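Local coordinates for polyketide cyclase / dehydrase and lipid transport (Nitrosospira multiformis, PDB 3P51), which is of unknown function but has a Bet v 1-like fold and probably binds a small hydrophobic ligand, at residues P2-P13 with D104-E115; S32-V40 with A50-F58. All blocks are in the same frame, centred on the assembly; numbering follows the deposited sequence.

Contact 1: residues P2-P13 with D104-E115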
loop_
_atom_site.group_PDB
_atom_site.type_symbol
_atom_site.label_atom_id
_atom_site.label_comp_id
_atom_site.label_asym_id
_atom_site.label_seq_id
_atom_site.Cartn_x
_atom_site.Cartn_y
_atom_site.Cartn_z
ATOM N N PRO A 2 -2.973 17.933 9.250
ATOM C CA PRO A 2 -2.254 17.252 10.331
ATOM C C PRO A 2 -2.650 15.790 10.391
ATOM O O PRO A 2 -3.556 15.368 9.674
ATOM C CB PRO A 2 -2.749 17.974 11.576
ATOM C CG PRO A 2 -3.012 19.390 11.082
ATOM C CD PRO A 2 -3.564 19.209 9.688
ATOM N N LYS A 3 -1.985 15.022 11.243
ATOM C CA LYS A 3 -2.333 13.622 11.392
ATOM C C LYS A 3 -2.011 13.097 12.782
ATOM O O LYS A 3 -1.224 13.691 13.523
ATOM C CB LYS A 3 -1.636 12.789 10.326
ATOM C CG LYS A 3 -0.129 12.904 10.304
ATOM C CD LYS A 3 0.427 12.199 9.068
ATOM C CE LYS A 3 -0.300 12.663 7.807
ATOM N NZ LYS A 3 0.140 11.938 6.577
ATOM N N VAL A 4 -2.645 11.990 13.141
ATOM C CA VAL A 4 -2.361 11.319 14.399
ATOM C C VAL A 4 -2.191 9.833 14.137
ATOM O O VAL A 4 -2.693 9.307 13.142
ATOM C CB VAL A 4 -3.485 11.527 15.414
ATOM C CG1 VAL A 4 -3.522 12.991 15.861
ATOM C CG2 VAL A 4 -4.829 11.089 14.816
ATOM N N TYR A 5 -1.473 9.156 15.021
ATOM C CA TYR A 5 -1.295 7.717 14.886
ATOM C C TYR A 5 -1.209 7.116 16.264
ATOM O O TYR A 5 -0.361 7.514 17.059
ATOM C CB TYR A 5 -0.017 7.394 14.111
ATOM C CG TYR A 5 0.248 5.896 14.015
ATOM C CD1 TYR A 5 -0.298 5.142 12.977
ATOM C CD2 TYR A 5 1.029 5.244 14.962
ATOM C CE1 TYR A 5 -0.063 3.769 12.876
ATOM C CE2 TYR A 5 1.272 3.878 14.878
ATOM C CZ TYR A 5 0.721 3.144 13.831
ATOM O OH TYR A 5 0.944 1.784 13.737
ATOM N N ASN A 6 -2.096 6.174 16.557
ATOM C CA ASN A 6 -2.068 5.493 17.845
ATOM C C ASN A 6 -2.245 3.994 17.688
ATOM O O ASN A 6 -2.996 3.537 16.820
ATOM C CB ASN A 6 -3.150 6.044 18.756
ATOM C CG ASN A 6 -2.919 7.497 19.110
ATOM O OD1 ASN A 6 -2.204 7.807 20.068
ATOM N ND2 ASN A 6 -3.512 8.395 18.334
ATOM N N SER A 7 -1.567 3.233 18.537
ATOM C CA SER A 7 -1.595 1.785 18.423
ATOM C C SER A 7 -1.424 1.110 19.776
ATOM O O SER A 7 -0.889 1.697 20.720
ATOM C CB SER A 7 -0.518 1.319 17.440
ATOM O OG SER A 7 0.778 1.696 17.879
ATOM N N ILE A 8 -1.913 -0.120 19.866
ATOM C CA ILE A 8 -1.825 -0.926 21.078
ATOM C C ILE A 8 -1.726 -2.400 20.697
ATOM O O ILE A 8 -2.063 -2.783 19.570
ATOM C CB ILE A 8 -3.088 -0.802 21.932
ATOM C CG1 ILE A 8 -4.302 -1.240 21.111
ATOM C CG2 ILE A 8 -3.260 0.619 22.453
ATOM C CD1 ILE A 8 -5.570 -1.342 21.911
ATOM N N VAL A 9 -1.270 -3.219 21.644
ATOM C CA VAL A 9 -1.343 -4.671 21.514
ATOM C C VAL A 9 -2.447 -5.225 22.414
ATOM O O VAL A 9 -2.541 -4.877 23.583
ATOM C CB VAL A 9 -0.008 -5.333 21.858
ATOM C CG1 VAL A 9 -0.162 -6.867 21.920
ATOM C CG2 VAL A 9 1.035 -4.939 20.818
ATOM N N VAL A 10 -3.290 -6.075 21.842
ATOM C CA VAL A 10 -4.459 -6.616 22.529
ATOM C C VAL A 10 -4.268 -8.122 22.738
ATOM O O VAL A 10 -3.966 -8.847 21.782
ATOM C CB VAL A 10 -5.728 -6.377 21.675
ATOM C CG1 VAL A 10 -6.909 -7.093 22.251
ATOM C CG2 VAL A 10 -6.025 -4.888 21.549
ATOM N N ASP A 11 -4.437 -8.598 23.973
ATOM C CA ASP A 11 -4.210 -10.016 24.276
ATOM C C ASP A 11 -5.391 -10.908 23.874
ATOM O O ASP A 11 -6.098 -11.456 24.726
ATOM C CB ASP A 11 -3.848 -10.237 25.754
ATOM C CG ASP A 11 -3.317 -11.652 26.025
ATOM O OD1 ASP A 11 -3.600 -12.566 25.224
ATOM O OD2 ASP A 11 -2.609 -11.857 27.036
ATOM N N ALA A 12 -5.588 -11.048 22.569
ATOM C CA ALA A 12 -6.604 -11.928 22.016
ATOM C C ALA A 12 -6.244 -12.204 20.564
ATOM O O ALA A 12 -5.564 -11.399 19.927
ATOM C CB ALA A 12 -7.963 -11.284 22.103
ATOM N N PRO A 13 -6.681 -13.352 20.040
ATOM C CA PRO A 13 -6.332 -13.684 18.657
ATOM C C PRO A 13 -7.010 -12.730 17.688
ATOM O O PRO A 13 -8.077 -12.191 17.989
ATOM C CB PRO A 13 -6.829 -15.127 18.491
ATOM C CG PRO A 13 -7.767 -15.373 19.609
ATOM C CD PRO A 13 -7.407 -14.439 20.722
ATOM N N ASP A 104 0.009 -15.154 19.339
ATOM C CA ASP A 104 -1.383 -15.169 18.915
ATOM C C ASP A 104 -2.154 -14.014 19.528
ATOM O O ASP A 104 -3.276 -14.185 20.001
ATOM C CB ASP A 104 -2.026 -16.509 19.300
ATOM C CG ASP A 104 -3.319 -16.777 18.552
ATOM O OD1 ASP A 104 -4.033 -17.741 18.915
ATOM O OD2 ASP A 104 -3.629 -16.017 17.608
ATOM N N THR A 105 -1.549 -12.830 19.530
ATOM C CA THR A 105 -2.247 -11.637 19.977
ATOM C C THR A 105 -2.528 -10.729 18.780
ATOM O O THR A 105 -2.359 -11.138 17.622
ATOM C CB THR A 105 -1.467 -10.912 21.095
ATOM O OG1 THR A 105 -0.149 -10.593 20.640
ATOM C CG2 THR A 105 -1.344 -11.817 22.313
ATOM N N THR A 106 -2.962 -9.506 19.056
ATOM C CA THR A 106 -3.389 -8.586 18.002
ATOM C C THR A 106 -2.781 -7.200 18.165
ATOM O O THR A 106 -2.839 -6.613 19.238
ATOM C CB THR A 106 -4.920 -8.437 17.973
ATOM O OG1 THR A 106 -5.517 -9.713 17.732
ATOM C CG2 THR A 106 -5.345 -7.486 16.881
ATOM N N PHE A 107 -2.184 -6.703 17.087
ATOM C CA PHE A 107 -1.729 -5.322 16.989
ATOM C C PHE A 107 -2.868 -4.522 16.374
ATOM O O PHE A 107 -3.443 -4.934 15.371
ATOM C CB PHE A 107 -0.488 -5.259 16.086
ATOM C CG PHE A 107 -0.003 -3.867 15.793
ATOM C CD1 PHE A 107 0.748 -3.170 16.724
ATOM C CD2 PHE A 107 -0.284 -3.260 14.571
ATOM C CE1 PHE A 107 1.206 -1.883 16.455
ATOM C CE2 PHE A 107 0.166 -1.976 14.290
ATOM C CZ PHE A 107 0.919 -1.284 15.233
ATOM N N VAL A 108 -3.208 -3.392 16.985
ATOM C CA VAL A 108 -4.262 -2.523 16.464
ATOM C C VAL A 108 -3.713 -1.125 16.203
ATOM O O VAL A 108 -3.175 -0.497 17.105
ATOM C CB VAL A 108 -5.428 -2.388 17.466
ATOM C CG1 VAL A 108 -6.593 -1.662 16.815
ATOM C CG2 VAL A 108 -5.864 -3.766 17.962
ATOM N N GLU A 109 -3.853 -0.626 14.982
ATOM C CA GLU A 109 -3.426 0.740 14.694
ATOM C C GLU A 109 -4.590 1.585 14.193
ATOM O O GLU A 109 -5.473 1.101 13.491
ATOM C CB GLU A 109 -2.278 0.759 13.677
ATOM C CG GLU A 109 -2.610 0.075 12.374
ATOM C CD GLU A 109 -1.450 0.072 11.391
ATOM O OE1 GLU A 109 -0.445 0.763 11.651
ATOM O OE2 GLU A 109 -1.547 -0.629 10.357
ATOM N N TRP A 110 -4.590 2.854 14.579
ATOM C CA TRP A 110 -5.623 3.786 14.151
ATOM C C TRP A 110 -4.940 5.073 13.715
ATOM O O TRP A 110 -4.246 5.709 14.509
ATOM C CB TRP A 110 -6.593 4.055 15.299
ATOM C CG TRP A 110 -8.001 4.338 14.862
ATOM C CD1 TRP A 110 -8.400 5.006 13.737
ATOM C CD2 TRP A 110 -9.199 3.948 15.544
ATOM N NE1 TRP A 110 -9.774 5.068 13.687
ATOM C CE2 TRP A 110 -10.287 4.423 14.783
ATOM C CE3 TRP A 110 -9.456 3.253 16.731
ATOM C CZ2 TRP A 110 -11.615 4.218 15.166
ATOM C CZ3 TRP A 110 -10.775 3.042 17.109
ATOM C CH2 TRP A 110 -11.837 3.533 16.329
ATOM N N SER A 111 -5.126 5.433 12.448
ATOM C CA SER A 111 -4.567 6.654 11.883
ATOM C C SER A 111 -5.672 7.652 11.556
ATOM O O SER A 111 -6.792 7.276 11.203
ATOM C CB SER A 111 -3.805 6.355 10.584
ATOM O OG SER A 111 -2.989 5.200 10.694
ATOM N N GLY A 112 -5.337 8.933 11.648
ATOM C CA GLY A 112 -6.254 9.984 11.265
ATOM C C GLY A 112 -5.466 11.037 10.536
ATOM O O GLY A 112 -4.331 11.340 10.901
ATOM N N SER A 113 -6.042 11.594 9.486
ATOM C CA SER A 113 -5.391 12.699 8.810
ATOM C C SER A 113 -6.429 13.636 8.241
ATOM O O SER A 113 -7.532 13.214 7.874
ATOM C CB SER A 113 -4.436 12.186 7.726
ATOM O OG SER A 113 -5.148 11.473 6.724
ATOM N N TRP A 114 -6.075 14.915 8.179
ATOM C CA TRP A 114 -6.994 15.931 7.711
ATOM C C TRP A 114 -6.237 17.165 7.271
ATOM O O TRP A 114 -5.025 17.252 7.462
ATOM C CB TRP A 114 -8.006 16.282 8.807
ATOM C CG TRP A 114 -7.411 16.857 10.054
ATOM C CD1 TRP A 114 -7.317 18.174 10.377
ATOM C CD2 TRP A 114 -6.848 16.129 11.155
ATOM N NE1 TRP A 114 -6.727 18.320 11.614
ATOM C CE2 TRP A 114 -6.433 17.078 12.110
ATOM C CE3 TRP A 114 -6.668 14.774 11.427
ATOM C CZ2 TRP A 114 -5.838 16.709 13.316
ATOM C CZ3 TRP A 114 -6.069 14.407 12.625
ATOM C CH2 TRP A 114 -5.666 15.372 13.554
ATOM N N GLU A 115 -6.953 18.102 6.656
ATOM C CA GLU A 115 -6.399 19.393 6.283
ATOM C C GLU A 115 -6.999 20.446 7.192
ATOM O O GLU A 115 -8.174 20.364 7.573
ATOM C CB GLU A 115 -6.733 19.741 4.822
ATOM C CG GLU A 115 -6.303 18.655 3.812
ATOM C CD GLU A 115 -4.798 18.659 3.555
ATOM O OE1 GLU A 115 -4.150 19.701 3.787
ATOM O OE2 GLU A 115 -4.261 17.626 3.111
#
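Val10 O is gripped twice: Thr106 N reaches it across the sheet at 3.0 Å, and Ala12 N, two residues on, closes an inverse gamma turn centred on Asp11. Beyond that turn Thr106 OG1 donates to Ala12 O (2.8 Å), carrying the pairing two residues past the end of strand 3-10. Upstream the strands run antiparallel, their axes at 176°, and backbone bonds join Val10 with Thr106, Ile8 with Val108, Asn6 with Trp110 and Val4 with Gly112; Trp114 N to Pro2 O adds a last one at the N terminus.

On the face of Tyr5, Ser7 and Phe107, the Tyr5 hydroxyl donates to Glu109 OE1 at 2.7 Å, meeting it on the anti side with ring and carboxylate planes 86° apart. With CG anti to the backbone N (chi1 177°), the tyrosine ring is laid along the sheet, which brings OH to the edge of the Phe107 ring, 3.4 Å from CZ. Ser7 CB packs on the same CZ, while its OG bonds to Pro99 O of the second subunit, whose own Phe107 stacks on this one.

The other face turns toward helices 14-21 and 120-139: Val10, whose CG2 meets Val108 CG2, and Thr106 lie on Val17 of the first, and Asn6 bonds to Arg130 and Asn126 of the second. At the far end the Trp114 indole folds back over the neighbouring strand: Pro2 CD sits over the face of its five-membered ring, 4.1 Å from the centroid, Pro2 O lies over one face nearer the rim, and Val4 CG1 touches CH2 at the edge, 3.9 Å away. The chemistry thus serves two partners: Tyr5, Ser7, Val9 and Phe107 meet the second subunit, whereas Val4, Asn6, Val10, Thr106 and Trp110 meet the helices.

Contact 2: residues S32-V40 with A50-F58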
loop_
_atom_site.group_PDB
_atom_site.type_symbol
_atom_site.label_atom_id
_atom_site.label_comp_id
_atom_site.label_asym_id
_atom_site.label_seq_id
_atom_site.Cartn_x
_atom_site.Cartn_y
_atom_site.Cartn_z
ATOM N N SER A 32 -16.880 3.909 26.564
ATOM C CA SER A 32 -16.427 5.077 27.319
ATOM C C SER A 32 -16.761 6.362 26.584
ATOM O O SER A 32 -17.399 7.255 27.133
ATOM C CB SER A 32 -14.924 5.022 27.596
ATOM O OG SER A 32 -14.593 3.942 28.454
ATOM N N LEU A 33 -16.335 6.456 25.332
ATOM C CA LEU A 33 -16.553 7.676 24.573
ATOM C C LEU A 33 -17.804 7.605 23.697
ATOM O O LEU A 33 -18.521 8.589 23.553
ATOM C CB LEU A 33 -15.319 7.988 23.735
ATOM C CG LEU A 33 -15.237 9.352 23.060
ATOM C CD1 LEU A 33 -13.786 9.766 22.912
ATOM C CD2 LEU A 33 -15.918 9.316 21.709
ATOM N N ILE A 34 -18.071 6.440 23.114
ATOM C CA ILE A 34 -19.214 6.296 22.214
ATOM C C ILE A 34 -20.486 5.897 22.966
ATOM O O ILE A 34 -20.618 4.763 23.416
ATOM C CB ILE A 34 -18.945 5.258 21.103
ATOM C CG1 ILE A 34 -17.637 5.575 20.375
ATOM C CG2 ILE A 34 -20.113 5.226 20.131
ATOM C CD1 ILE A 34 -17.544 7.025 19.903
ATOM N N LYS A 35 -21.428 6.829 23.073
ATOM C CA LYS A 35 -22.666 6.604 23.813
ATOM C C LYS A 35 -23.808 6.143 22.911
ATOM O O LYS A 35 -24.730 5.460 23.356
ATOM C CB LYS A 35 -23.073 7.880 24.557
ATOM C CG LYS A 35 -22.008 8.405 25.499
ATOM C CD LYS A 35 -21.552 7.329 26.469
ATOM C CE LYS A 35 -20.593 7.896 27.505
ATOM N NZ LYS A 35 -19.977 6.798 28.308
ATOM N N SER A 36 -23.755 6.530 21.645
ATOM C CA SER A 36 -24.767 6.109 20.689
ATOM C C SER A 36 -24.171 6.028 19.296
ATOM O O SER A 36 -23.321 6.832 18.925
ATOM C CB SER A 36 -25.942 7.089 20.690
ATOM O OG SER A 36 -25.528 8.367 20.249
ATOM N N CYS A 37 -24.626 5.054 18.521
ATOM C CA CYS A 37 -24.148 4.879 17.160
ATOM C C CYS A 37 -25.341 4.572 16.276
ATOM O O CYS A 37 -25.863 3.459 16.306
ATOM C CB CYS A 37 -23.117 3.753 17.100
ATOM S SG CYS A 37 -22.449 3.369 15.450
ATOM N N LYS A 38 -25.788 5.569 15.508
ATOM C CA LYS A 38 -26.965 5.414 14.659
ATOM C C LYS A 38 -26.617 5.252 13.184
ATOM O O LYS A 38 -25.863 6.043 12.624
ATOM C CB LYS A 38 -27.900 6.609 14.825
ATOM C CG LYS A 38 -28.348 6.862 16.252
ATOM C CD LYS A 38 -29.319 5.796 16.734
ATOM C CE LYS A 38 -29.752 6.080 18.171
ATOM N NZ LYS A 38 -31.214 5.853 18.363
ATOM N N LYS A 39 -27.177 4.220 12.563
ATOM C CA LYS A 39 -27.088 4.032 11.120
ATOM C C LYS A 39 -27.745 5.194 10.371
ATOM O O LYS A 39 -28.846 5.622 10.713
ATOM C CB LYS A 39 -27.782 2.724 10.731
ATOM C CG LYS A 39 -27.953 2.504 9.225
ATOM C CD LYS A 39 -28.452 1.073 8.949
ATOM C CE LYS A 39 -28.613 0.785 7.456
ATOM N NZ LYS A 39 -29.772 1.503 6.860
ATOM N N VAL A 40 -27.066 5.692 9.343
ATOM C CA VAL A 40 -27.615 6.745 8.493
ATOM C C VAL A 40 -27.385 6.377 7.036
ATOM O O VAL A 40 -26.305 5.908 6.664
ATOM C CB VAL A 40 -26.961 8.108 8.777
ATOM C CG1 VAL A 40 -27.520 9.178 7.836
ATOM C CG2 VAL A 40 -27.164 8.506 10.237
ATOM N N ALA A 50 -21.889 3.397 3.493
ATOM C CA ALA A 50 -22.709 3.409 4.700
ATOM C C ALA A 50 -22.300 4.596 5.539
ATOM O O ALA A 50 -21.156 5.032 5.454
ATOM C CB ALA A 50 -22.503 2.118 5.492
ATOM N N ARG A 51 -23.213 5.102 6.369
ATOM C CA ARG A 51 -22.900 6.230 7.225
ATOM C C ARG A 51 -23.380 5.985 8.646
ATOM O O ARG A 51 -24.202 5.116 8.903
ATOM C CB ARG A 51 -23.523 7.514 6.679
ATOM C CG ARG A 51 -23.323 7.690 5.179
ATOM C CD ARG A 51 -23.963 8.979 4.694
ATOM N NE ARG A 51 -23.083 10.114 4.948
ATOM C CZ ARG A 51 -23.399 11.379 4.711
ATOM N NH1 ARG A 51 -24.595 11.686 4.216
ATOM N NH2 ARG A 51 -22.513 12.336 4.965
ATOM N N ARG A 52 -22.854 6.760 9.578
ATOM C CA ARG A 52 -23.273 6.625 10.956
ATOM C C ARG A 52 -23.170 7.964 11.631
ATOM O O ARG A 52 -22.357 8.798 11.238
ATOM C CB ARG A 52 -22.407 5.599 11.692
ATOM C CG ARG A 52 -20.925 5.930 11.716
ATOM C CD ARG A 52 -20.084 4.782 12.298
ATOM N NE ARG A 52 -18.688 5.188 12.477
ATOM C CZ ARG A 52 -17.699 4.363 12.806
ATOM N NH1 ARG A 52 -17.939 3.074 12.992
ATOM N NH2 ARG A 52 -16.466 4.832 12.944
ATOM N N LEU A 53 -24.003 8.155 12.646
ATOM C CA LEU A 53 -23.912 9.302 13.528
ATOM C C LEU A 53 -23.599 8.821 14.950
ATOM O O LEU A 53 -24.341 8.020 15.512
ATOM C CB LEU A 53 -25.239 10.070 13.514
ATOM C CG LEU A 53 -25.229 11.363 14.328
ATOM C CD1 LEU A 53 -24.451 12.434 13.567
ATOM C CD2 LEU A 53 -26.649 11.828 14.598
ATOM N N LEU A 54 -22.497 9.301 15.525
ATOM C CA LEU A 54 -22.101 8.918 16.877
ATOM C C LEU A 54 -22.286 10.071 17.865
ATOM O O LEU A 54 -21.926 11.212 17.576
ATOM C CB LEU A 54 -20.637 8.492 16.902
ATOM C CG LEU A 54 -20.144 7.665 15.711
ATOM C CD1 LEU A 54 -18.624 7.575 15.735
ATOM C CD2 LEU A 54 -20.770 6.283 15.715
ATOM N N ASN A 55 -22.818 9.758 19.043
ATOM C CA ASN A 55 -23.017 10.754 20.092
ATOM C C ASN A 55 -23.811 11.947 19.587
ATOM O O ASN A 55 -23.740 13.036 20.161
ATOM C CB ASN A 55 -21.679 11.239 20.667
ATOM C CG ASN A 55 -20.907 10.137 21.380
ATOM O OD1 ASN A 55 -21.438 9.059 21.634
ATOM N ND2 ASN A 55 -19.655 10.419 21.731
ATOM N N GLY A 56 -24.559 11.747 18.509
ATOM C CA GLY A 56 -25.376 12.810 17.938
ATOM C C GLY A 56 -24.576 13.928 17.290
ATOM O O GLY A 56 -25.119 14.999 17.032
ATOM N N GLU A 57 -23.290 13.704 17.019
ATOM C CA GLU A 57 -22.482 14.814 16.512
ATOM C C GLU A 57 -21.365 14.450 15.533
ATOM O O GLU A 57 -20.928 15.300 14.762
ATOM C CB GLU A 57 -21.935 15.652 17.672
ATOM C CG GLU A 57 -21.054 14.876 18.628
ATOM C CD GLU A 57 -20.648 15.705 19.843
ATOM O OE1 GLU A 57 -21.272 16.757 20.074
ATOM O OE2 GLU A 57 -19.709 15.304 20.564
ATOM N N PHE A 58 -20.891 13.206 15.571
ATOM C CA PHE A 58 -19.934 12.743 14.574
ATOM C C PHE A 58 -20.675 12.050 13.449
ATOM O O PHE A 58 -21.258 10.988 13.659
ATOM C CB PHE A 58 -18.962 11.727 15.171
ATOM C CG PHE A 58 -17.985 12.301 16.150
ATOM C CD1 PHE A 58 -16.809 12.887 15.710
ATOM C CD2 PHE A 58 -18.225 12.222 17.512
ATOM C CE1 PHE A 58 -15.898 13.394 16.610
ATOM C CE2 PHE A 58 -17.317 12.730 18.421
ATOM C CZ PHE A 58 -16.152 13.312 17.970
HETATM O O HOH W 1 -25.793 9.172 17.666
HETATM O O HOH W 2 -25.548 3.259 6.520
#
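Asn55 docks its side-chain amide on the bend that leads into strand 37-40. From CB the chain swings CG beside the backbone N (chi1 -65°) and toward residues 33-36, and CG comes within 3.6 Å of Leu33 O. One branch, OD1, accepts Lys35 N at 2.7 Å, in the carbonyl plane, and a weak bond from Ser36 N at 3.4 Å. The other, ND2, donates to Leu33 O at 2.8 Å, close to the plane of the amide, and also lies against Leu33 CD2. Both ends of the amide are thereby used, which fixes its rotation.

In the backbone, Asn55 N bonds to Ser36 O, and water 1 bridges Ser36 OG, Leu53 O and Gly56 N. The ladder continues with Lys38 N to Leu53 O (2.8 Å, 178° at the hydrogen) and its return bond. On the Cys37 face SG rests on Leu54 CD2 (3.4 Å), next to Arg52, whose guanidinium pairs with Asp60, bonds through NH1 to Phe24 O and makes cation-pi contacts with Phe24 and Tyr74. Past Asn55 the chain re-enters the sheet through a classic bulge, Glu57 and Phe58 facing Leu54. Strands 37-40 and 51-54 thus make a short antiparallel beta hairpin at the edge of the chain's Bet v 1-like sheet.

Overall arrangement
From the N terminus, strand 3-10 enters contact 1 at once, but its partner, strand 105-116, arrives about ninety residues later, so this pairing closes a long loop. Contact 2 falls within that loop and is local: residues 32-40, following helix 14-21, turn back after nine residues to meet 50-58. The two therefore nest without crossing. Both belong to one seven-stranded antiparallel sheet, in which 3-10 and 37-40 are the outermost strands within the chain; strands 88-100, 71-78 and 58-66 lie between the pairs. Their centres are 20 Å apart, on opposite sides of the chain's centre, and helix 120-139 touches side chains of both contacts.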